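Local coordinates for uncharacterized protein (Bombyx mori, PDB 5AZ0) that probably reduces aldehydes or ketones to alcohols with a nicotinamide cofactor, as a silkworm member of the aldo-keto reductase family, at residues L58-I69 with V84-V94. Residues are numbered along the deposited sequence; the frame is centred on the assembly and turned at random.
Sequences LSYAIDIGYRHI and VVQEKINEGVV. With ACT (acetate ion), chain H.
The guanidinium of Arg67 carries Val94 CG1 over the centre of one face, 3.5 Å above its plane, while its edges are taken by oxygens. NH1 lies 2.8 Å from Ile62 O, in the carbonyl plane and on a lone pair, and also bonds Tyr66 O from above that carbonyl's plane; NE and NH2 grip the two oxygens of an acetate, probably from the crystallisation liquor. Arginine suits this place because the poorly hydrated face of its flat cation can lie against a methyl while the N-H groups at its rim reach the carbonyls of the helix's last turn and of the loop that follows. With an alanine here, the carbonyls of Ile62 and Tyr66 would probably lose their shared side-chain donor and Val94 CG1 the flat group it lies against. Deeper in, Ile62 turns CG2 to the CG1 methyls of Val93 and Val94, and its CD1 rests on Lys88 CG; from the strand, Ile69 CD1 meets Val85 CG2 at 3.8 Å. Lys88, bent at chi2 and chi3 (-53°), curls its ammonium back to the neighbouring helix. There NZ donates a hydrogen bond to Ser59 OG at 2.7 Å. It also forms a salt bridge with Asp63 OD1 at 2.6 Å, on the syn side but 30° out of the carboxylate plane. Within its own segment, Glu91 OE1 adds a weak bond to NZ at 3.2 Å. The segments 58-64 and 84-90 cross at -38°; helix 51-64 leads into strand 68-70 of the TIM barrel, and helix 78-90 is the helix of the beta-alpha-beta unit joining strands 68-70 and 100-105. One lysine thus serves as a greasy stem against Ile62 and as a cation between two carboxylates, whose mutual repulsion it is likely to offset.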
ATOM      1  N   LEU A  58     -10.363 -12.812  -1.613  1.00 30.76           N
ATOM      2  CA  LEU A  58     -10.750 -11.600  -2.423  1.00 29.52           C
ATOM      3  C   LEU A  58     -12.201 -11.600  -2.858  1.00 29.52           C
ATOM      4  O   LEU A  58     -12.966 -10.578  -2.721  1.00 25.40           O
ATOM      5  CB  LEU A  58      -9.795 -11.378  -3.616  1.00 29.27           C
ATOM      6  CG  LEU A  58     -10.078 -10.210  -4.592  1.00 33.85           C
ATOM      7  CD1 LEU A  58     -10.260  -8.867  -3.906  1.00 37.71           C
ATOM      8  CD2 LEU A  58      -8.930 -10.167  -5.574  1.00 35.34           C
ATOM      9  N   SER A  59     -12.634 -12.771  -3.329  1.00 30.04           N
ATOM     10  CA  SER A  59     -14.015 -12.912  -3.786  1.00 28.59           C
ATOM     11  C   SER A  59     -14.944 -12.668  -2.653  1.00 28.28           C
ATOM     12  O   SER A  59     -15.936 -11.906  -2.740  1.00 34.38           O
ATOM     13  CB  SER A  59     -14.247 -14.362  -4.398  1.00 34.91           C
ATOM     14  OG  SER A  59     -15.633 -14.502  -4.718  1.00 38.70           O
ATOM     15  N   TYR A  60     -14.638 -13.301  -1.526  1.00 33.06           N
ATOM     16  CA  TYR A  60     -15.393 -13.044  -0.273  1.00 31.96           C
ATOM     17  C   TYR A  60     -15.367 -11.532   0.090  1.00 31.57           C
ATOM     18  O   TYR A  60     -16.422 -10.882   0.364  1.00 30.03           O
ATOM     19  CB  TYR A  60     -14.783 -13.957   0.871  1.00 34.75           C
ATOM     20  CG  TYR A  60     -15.391 -13.703   2.232  1.00 43.22           C
ATOM     21  CD1 TYR A  60     -16.680 -14.184   2.571  1.00 43.38           C
ATOM     22  CD2 TYR A  60     -14.726 -12.897   3.188  1.00 39.93           C
ATOM     23  CE1 TYR A  60     -17.243 -13.907   3.828  1.00 44.20           C
ATOM     24  CE2 TYR A  60     -15.293 -12.617   4.426  1.00 41.32           C
ATOM     25  CZ  TYR A  60     -16.537 -13.113   4.762  1.00 44.13           C
ATOM     26  OH  TYR A  60     -17.029 -12.818   6.036  1.00 42.60           O
ATOM     27  N   ALA A  61     -14.153 -10.938   0.045  1.00 33.40           N
ATOM     28  CA  ALA A  61     -14.020  -9.459   0.404  1.00 29.14           C
ATOM     29  C   ALA A  61     -14.927  -8.646  -0.410  1.00 27.49           C
ATOM     30  O   ALA A  61     -15.689  -7.803   0.113  1.00 29.11           O
ATOM     31  CB  ALA A  61     -12.589  -8.982   0.236  1.00 32.11           C
ATOM     32  N   ILE A  62     -14.935  -8.919  -1.723  1.00 27.52           N
ATOM     33  CA  ILE A  62     -15.871  -8.165  -2.579  1.00 29.94           C
ATOM     34  C   ILE A  62     -17.361  -8.431  -2.235  1.00 31.36           C
ATOM     35  O   ILE A  62     -18.190  -7.507  -2.245  1.00 30.63           O
ATOM     36  CB  ILE A  62     -15.540  -8.439  -4.074  1.00 31.91           C
ATOM     37  CG1 ILE A  62     -14.141  -7.868  -4.411  1.00 31.18           C
ATOM     38  CG2 ILE A  62     -16.563  -7.810  -4.984  1.00 34.13           C
ATOM     39  CD1 ILE A  62     -13.471  -8.395  -5.669  1.00 29.33           C
ATOM     40  N   ASP A  63     -17.704  -9.699  -1.954  1.00 34.34           N
ATOM     41  CA  ASP A  63     -19.104 -10.064  -1.553  1.00 36.01           C
ATOM     42  C   ASP A  63     -19.472  -9.318  -0.333  1.00 35.06           C
ATOM     43  O   ASP A  63     -20.544  -8.742  -0.309  1.00 34.72           O
ATOM     44  CB  ASP A  63     -19.285 -11.571  -1.243  1.00 38.49           C
ATOM     45  CG  ASP A  63     -19.117 -12.461  -2.472  1.00 36.21           C
ATOM     46  OD1 ASP A  63     -19.435 -12.016  -3.572  1.00 40.25           O
ATOM     47  OD2 ASP A  63     -18.617 -13.578  -2.367  1.00 38.03           O
ATOM     48  N   ILE A  64     -18.592  -9.254   0.687  1.00 33.54           N
ATOM     49  CA  ILE A  64     -19.045  -8.478   1.905  1.00 36.79           C
ATOM     50  C   ILE A  64     -19.004  -6.966   1.817  1.00 37.01           C
ATOM     51  O   ILE A  64     -19.600  -6.302   2.687  1.00 35.77           O
ATOM     52  CB  ILE A  64     -18.373  -8.913   3.230  1.00 41.89           C
ATOM     53  CG1 ILE A  64     -16.868  -8.592   3.269  1.00 37.86           C
ATOM     54  CG2 ILE A  64     -18.579 -10.422   3.434  1.00 43.22           C
ATOM     55  CD1 ILE A  64     -16.188  -8.931   4.594  1.00 36.31           C
ATOM     56  N   GLY A  65     -18.307  -6.408   0.806  1.00 33.86           N
ATOM     57  CA  GLY A  65     -18.286  -4.939   0.595  1.00 35.53           C
ATOM     58  C   GLY A  65     -16.919  -4.224   0.424  1.00 29.56           C
ATOM     59  O   GLY A  65     -16.871  -3.034   0.394  1.00 32.81           O
ATOM     60  N   TYR A  66     -15.832  -4.944   0.284  1.00 30.13           N
ATOM     61  CA  TYR A  66     -14.554  -4.317  -0.056  1.00 31.15           C
ATOM     62  C   TYR A  66     -14.636  -3.927  -1.553  1.00 31.30           C
ATOM     63  O   TYR A  66     -15.152  -4.680  -2.407  1.00 32.72           O
ATOM     64  CB  TYR A  66     -13.414  -5.266   0.117  1.00 28.58           C
ATOM     65  CG  TYR A  66     -12.885  -5.518   1.512  1.00 31.54           C
ATOM     66  CD1 TYR A  66     -13.651  -6.152   2.517  1.00 31.59           C
ATOM     67  CD2 TYR A  66     -11.539  -5.226   1.809  1.00 28.76           C
ATOM     68  CE1 TYR A  66     -13.056  -6.495   3.765  1.00 31.09           C
ATOM     69  CE2 TYR A  66     -10.993  -5.509   3.022  1.00 29.60           C
ATOM     70  CZ  TYR A  66     -11.723  -6.163   4.014  1.00 31.19           C
ATOM     71  OH  TYR A  66     -11.025  -6.409   5.216  1.00 30.86           O
ATOM     72  N   ARG A  67     -14.173  -2.736  -1.830  1.00 27.43           N
ATOM     73  CA  ARG A  67     -14.034  -2.203  -3.186  1.00 26.02           C
ATOM     74  C   ARG A  67     -12.618  -1.829  -3.627  1.00 25.53           C
ATOM     75  O   ARG A  67     -12.354  -1.765  -4.846  1.00 24.31           O
ATOM     76  CB  ARG A  67     -14.912  -1.011  -3.275  1.00 28.56           C
ATOM     77  CG  ARG A  67     -16.407  -1.307  -3.026  1.00 29.14           C
ATOM     78  CD  ARG A  67     -16.996  -2.268  -4.079  1.00 30.39           C
ATOM     79  NE  ARG A  67     -18.400  -2.628  -3.797  1.00 32.40           N
ATOM     80  CZ  ARG A  67     -18.791  -3.776  -3.240  1.00 30.77           C
ATOM     81  NH1 ARG A  67     -17.937  -4.745  -2.886  1.00 34.70           N
ATOM     82  NH2 ARG A  67     -20.086  -3.975  -3.072  1.00 39.44           N
ATOM     83  N   HIS A  68     -11.704  -1.695  -2.650  1.00 24.00           N
ATOM     84  CA  HIS A  68     -10.355  -1.235  -2.866  1.00 22.82           C
ATOM     85  C   HIS A  68      -9.429  -2.427  -2.876  1.00 20.98           C
ATOM     86  O   HIS A  68      -9.322  -3.166  -1.899  1.00 21.06           O
ATOM     87  CB  HIS A  68      -9.998  -0.174  -1.780  1.00 24.15           C
ATOM     88  CG  HIS A  68      -8.603   0.378  -1.811  1.00 25.03           C
ATOM     89  ND1 HIS A  68      -8.245   1.444  -0.995  1.00 22.40           N
ATOM     90  CD2 HIS A  68      -7.490   0.063  -2.543  1.00 22.87           C
ATOM     91  CE1 HIS A  68      -6.959   1.703  -1.168  1.00 23.28           C
ATOM     92  NE2 HIS A  68      -6.480   0.891  -2.103  1.00 24.68           N
ATOM     93  N   ILE A  69      -8.741  -2.603  -4.008  1.00 21.08           N
ATOM     94  CA  ILE A  69      -7.802  -3.667  -4.227  1.00 21.02           C
ATOM     95  C   ILE A  69      -6.417  -3.094  -4.587  1.00 21.00           C
ATOM     96  O   ILE A  69      -6.279  -2.390  -5.557  1.00 20.05           O
ATOM     97  CB  ILE A  69      -8.271  -4.553  -5.417  1.00 20.74           C
ATOM     98  CG1 ILE A  69      -9.640  -5.156  -5.164  1.00 22.43           C
ATOM     99  CG2 ILE A  69      -7.276  -5.692  -5.650  1.00 22.52           C
ATOM    100  CD1 ILE A  69     -10.246  -5.715  -6.456  1.00 23.31           C
ATOM    101  N   VAL A  84     -10.570 -12.611 -11.068  1.00 31.56           N
ATOM    102  CA  VAL A  84     -11.512 -12.498  -9.951  1.00 30.13           C
ATOM    103  C   VAL A  84     -12.398 -11.298 -10.146  1.00 32.49           C
ATOM    104  O   VAL A  84     -13.618 -11.419  -9.995  1.00 29.64           O
ATOM    105  CB  VAL A  84     -10.830 -12.467  -8.562  1.00 36.24           C
ATOM    106  CG1 VAL A  84     -11.809 -12.208  -7.436  1.00 34.82           C
ATOM    107  CG2 VAL A  84     -10.064 -13.766  -8.285  1.00 35.62           C
ATOM    108  N   VAL A  85     -11.806 -10.153 -10.489  1.00 27.17           N
ATOM    109  CA  VAL A  85     -12.601  -8.951 -10.721  1.00 29.38           C
ATOM    110  C   VAL A  85     -13.663  -9.163 -11.810  1.00 29.78           C
ATOM    111  O   VAL A  85     -14.800  -8.688 -11.696  1.00 30.26           O
ATOM    112  CB  VAL A  85     -11.714  -7.730 -11.101  1.00 28.74           C
ATOM    113  CG1 VAL A  85     -12.539  -6.561 -11.693  1.00 25.25           C
ATOM    114  CG2 VAL A  85     -10.889  -7.284  -9.884  1.00 29.49           C
ATOM    115  N   GLN A  86     -13.252  -9.778 -12.901  1.00 31.83           N
ATOM    116  CA  GLN A  86     -14.169 -10.027 -14.014  1.00 33.85           C
ATOM    117  C   GLN A  86     -15.319 -10.985 -13.566  1.00 33.56           C
ATOM    118  O   GLN A  86     -16.495 -10.768 -13.904  1.00 33.45           O
ATOM    119  CB  GLN A  86     -13.423 -10.578 -15.218  1.00 33.16           C
ATOM    120  CG  GLN A  86     -14.294 -10.691 -16.479  1.00 34.79           C
ATOM    121  CD  GLN A  86     -14.928  -9.388 -16.887  1.00 38.03           C
ATOM    122  OE1 GLN A  86     -14.237  -8.424 -17.141  1.00 36.73           O
ATOM    123  NE2 GLN A  86     -16.242  -9.343 -16.928  1.00 39.93           N
ATOM    124  N   GLU A  87     -14.963 -11.986 -12.782  1.00 34.25           N
ATOM    125  CA  GLU A  87     -15.968 -12.913 -12.197  1.00 37.77           C
ATOM    126  C   GLU A  87     -16.991 -12.200 -11.369  1.00 47.01           C
ATOM    127  O   GLU A  87     -18.183 -12.482 -11.536  1.00 46.80           O
ATOM    128  CB  GLU A  87     -15.333 -13.988 -11.370  1.00 37.80           C
ATOM    129  CG  GLU A  87     -14.657 -15.011 -12.262  1.00 45.00           C
ATOM    130  CD  GLU A  87     -13.688 -15.960 -11.534  1.00 53.47           C
ATOM    131  OE1 GLU A  87     -13.479 -15.863 -10.291  1.00 56.39           O
ATOM    132  OE2 GLU A  87     -13.113 -16.816 -12.239  1.00 49.99           O
ATOM    133  N   LYS A  88     -16.558 -11.222 -10.543  1.00 40.11           N
ATOM    134  CA  LYS A  88     -17.486 -10.590  -9.622  1.00 37.37           C
ATOM    135  C   LYS A  88     -18.379  -9.650 -10.382  1.00 36.07           C
ATOM    136  O   LYS A  88     -19.553  -9.412 -10.002  1.00 34.87           O
ATOM    137  CB  LYS A  88     -16.770  -9.837  -8.503  1.00 36.05           C
ATOM    138  CG  LYS A  88     -15.757 -10.694  -7.757  1.00 35.98           C
ATOM    139  CD  LYS A  88     -16.310 -11.966  -7.147  1.00 40.49           C
ATOM    140  CE  LYS A  88     -17.524 -11.751  -6.263  1.00 42.02           C
ATOM    141  NZ  LYS A  88     -17.755 -12.971  -5.383  1.00 42.34           N
ATOM    142  N   ILE A  89     -17.804  -9.065 -11.428  1.00 33.10           N
ATOM    143  CA  ILE A  89     -18.582  -8.231 -12.323  1.00 37.02           C
ATOM    144  C   ILE A  89     -19.641  -9.079 -13.085  1.00 40.03           C
ATOM    145  O   ILE A  89     -20.773  -8.621 -13.258  1.00 36.17           O
ATOM    146  CB  ILE A  89     -17.693  -7.486 -13.329  1.00 36.33           C
ATOM    147  CG1 ILE A  89     -16.909  -6.365 -12.595  1.00 34.78           C
ATOM    148  CG2 ILE A  89     -18.550  -6.912 -14.476  1.00 39.15           C
ATOM    149  CD1 ILE A  89     -15.887  -5.594 -13.413  1.00 35.61           C
ATOM    150  N   ASN A  90     -19.242 -10.262 -13.558  1.00 36.80           N
ATOM    151  CA  ASN A  90     -20.146 -11.161 -14.299  1.00 41.14           C
ATOM    152  C   ASN A  90     -21.273 -11.625 -13.367  1.00 40.19           C
ATOM    153  O   ASN A  90     -22.405 -11.584 -13.755  1.00 48.01           O
ATOM    154  CB  ASN A  90     -19.376 -12.377 -14.841  1.00 38.28           C
ATOM    155  CG  ASN A  90     -18.508 -12.038 -16.042  1.00 36.65           C
ATOM    156  OD1 ASN A  90     -18.603 -10.959 -16.636  1.00 41.61           O
ATOM    157  ND2 ASN A  90     -17.620 -12.937 -16.361  1.00 39.00           N
ATOM    158  N   GLU A  91     -20.944 -11.962 -12.125  1.00 41.82           N
ATOM    159  CA  GLU A  91     -21.934 -12.314 -11.095  1.00 41.58           C
ATOM    160  C   GLU A  91     -22.889 -11.179 -10.746  1.00 41.75           C
ATOM    161  O   GLU A  91     -23.883 -11.401 -10.085  1.00 45.66           O
ATOM    162  CB  GLU A  91     -21.256 -12.806  -9.815  1.00 41.14           C
ATOM    163  CG  GLU A  91     -20.419 -14.077  -9.966  1.00 43.30           C
ATOM    164  CD  GLU A  91     -19.500 -14.320  -8.768  1.00 48.71           C
ATOM    165  OE1 GLU A  91     -19.797 -13.745  -7.687  1.00 51.30           O
ATOM    166  OE2 GLU A  91     -18.502 -15.069  -8.894  1.00 46.59           O
ATOM    167  N   GLY A  92     -22.613  -9.948 -11.156  1.00 44.33           N
ATOM    168  CA  GLY A  92     -23.461  -8.803 -10.763  1.00 38.89           C
ATOM    169  C   GLY A  92     -23.228  -8.303  -9.332  1.00 37.40           C
ATOM    170  O   GLY A  92     -23.956  -7.422  -8.853  1.00 38.42           O
ATOM    171  N   VAL A  93     -22.180  -8.800  -8.679  1.00 37.55           N
ATOM    172  CA  VAL A  93     -21.811  -8.316  -7.347  1.00 39.22           C
ATOM    173  C   VAL A  93     -21.335  -6.869  -7.383  1.00 36.95           C
ATOM    174  O   VAL A  93     -21.752  -6.069  -6.566  1.00 33.48           O
ATOM    175  CB  VAL A  93     -20.754  -9.182  -6.708  1.00 45.17           C
ATOM    176  CG1 VAL A  93     -20.466  -8.668  -5.289  1.00 49.04           C
ATOM    177  CG2 VAL A  93     -21.233 -10.637  -6.659  1.00 43.59           C
ATOM    178  N   VAL A  94     -20.494  -6.530  -8.359  1.00 35.56           N
ATOM    179  CA  VAL A  94     -20.106  -5.112  -8.606  1.00 35.88           C
ATOM    180  C   VAL A  94     -20.064  -4.774 -10.076  1.00 32.52           C
ATOM    181  O   VAL A  94     -20.028  -5.670 -10.918  1.00 37.55           O
ATOM    182  CB  VAL A  94     -18.676  -4.853  -8.070  1.00 31.45           C
ATOM    183  CG1 VAL A  94     -18.699  -4.840  -6.571  1.00 32.49           C
ATOM    184  CG2 VAL A  94     -17.677  -5.893  -8.552  1.00 30.39           C
TER
HETATM  185  C   ACT H 407     -21.388  -0.764  -4.527  0.80 43.23           C
HETATM  186  O   ACT H 407     -20.184  -0.428  -4.243  0.80 37.65           O
HETATM  187  OXT ACT H 407     -21.804  -1.953  -4.508  0.80 43.40           O
HETATM  188  CH3 ACT H 407     -22.392   0.283  -4.919  0.80 42.41           C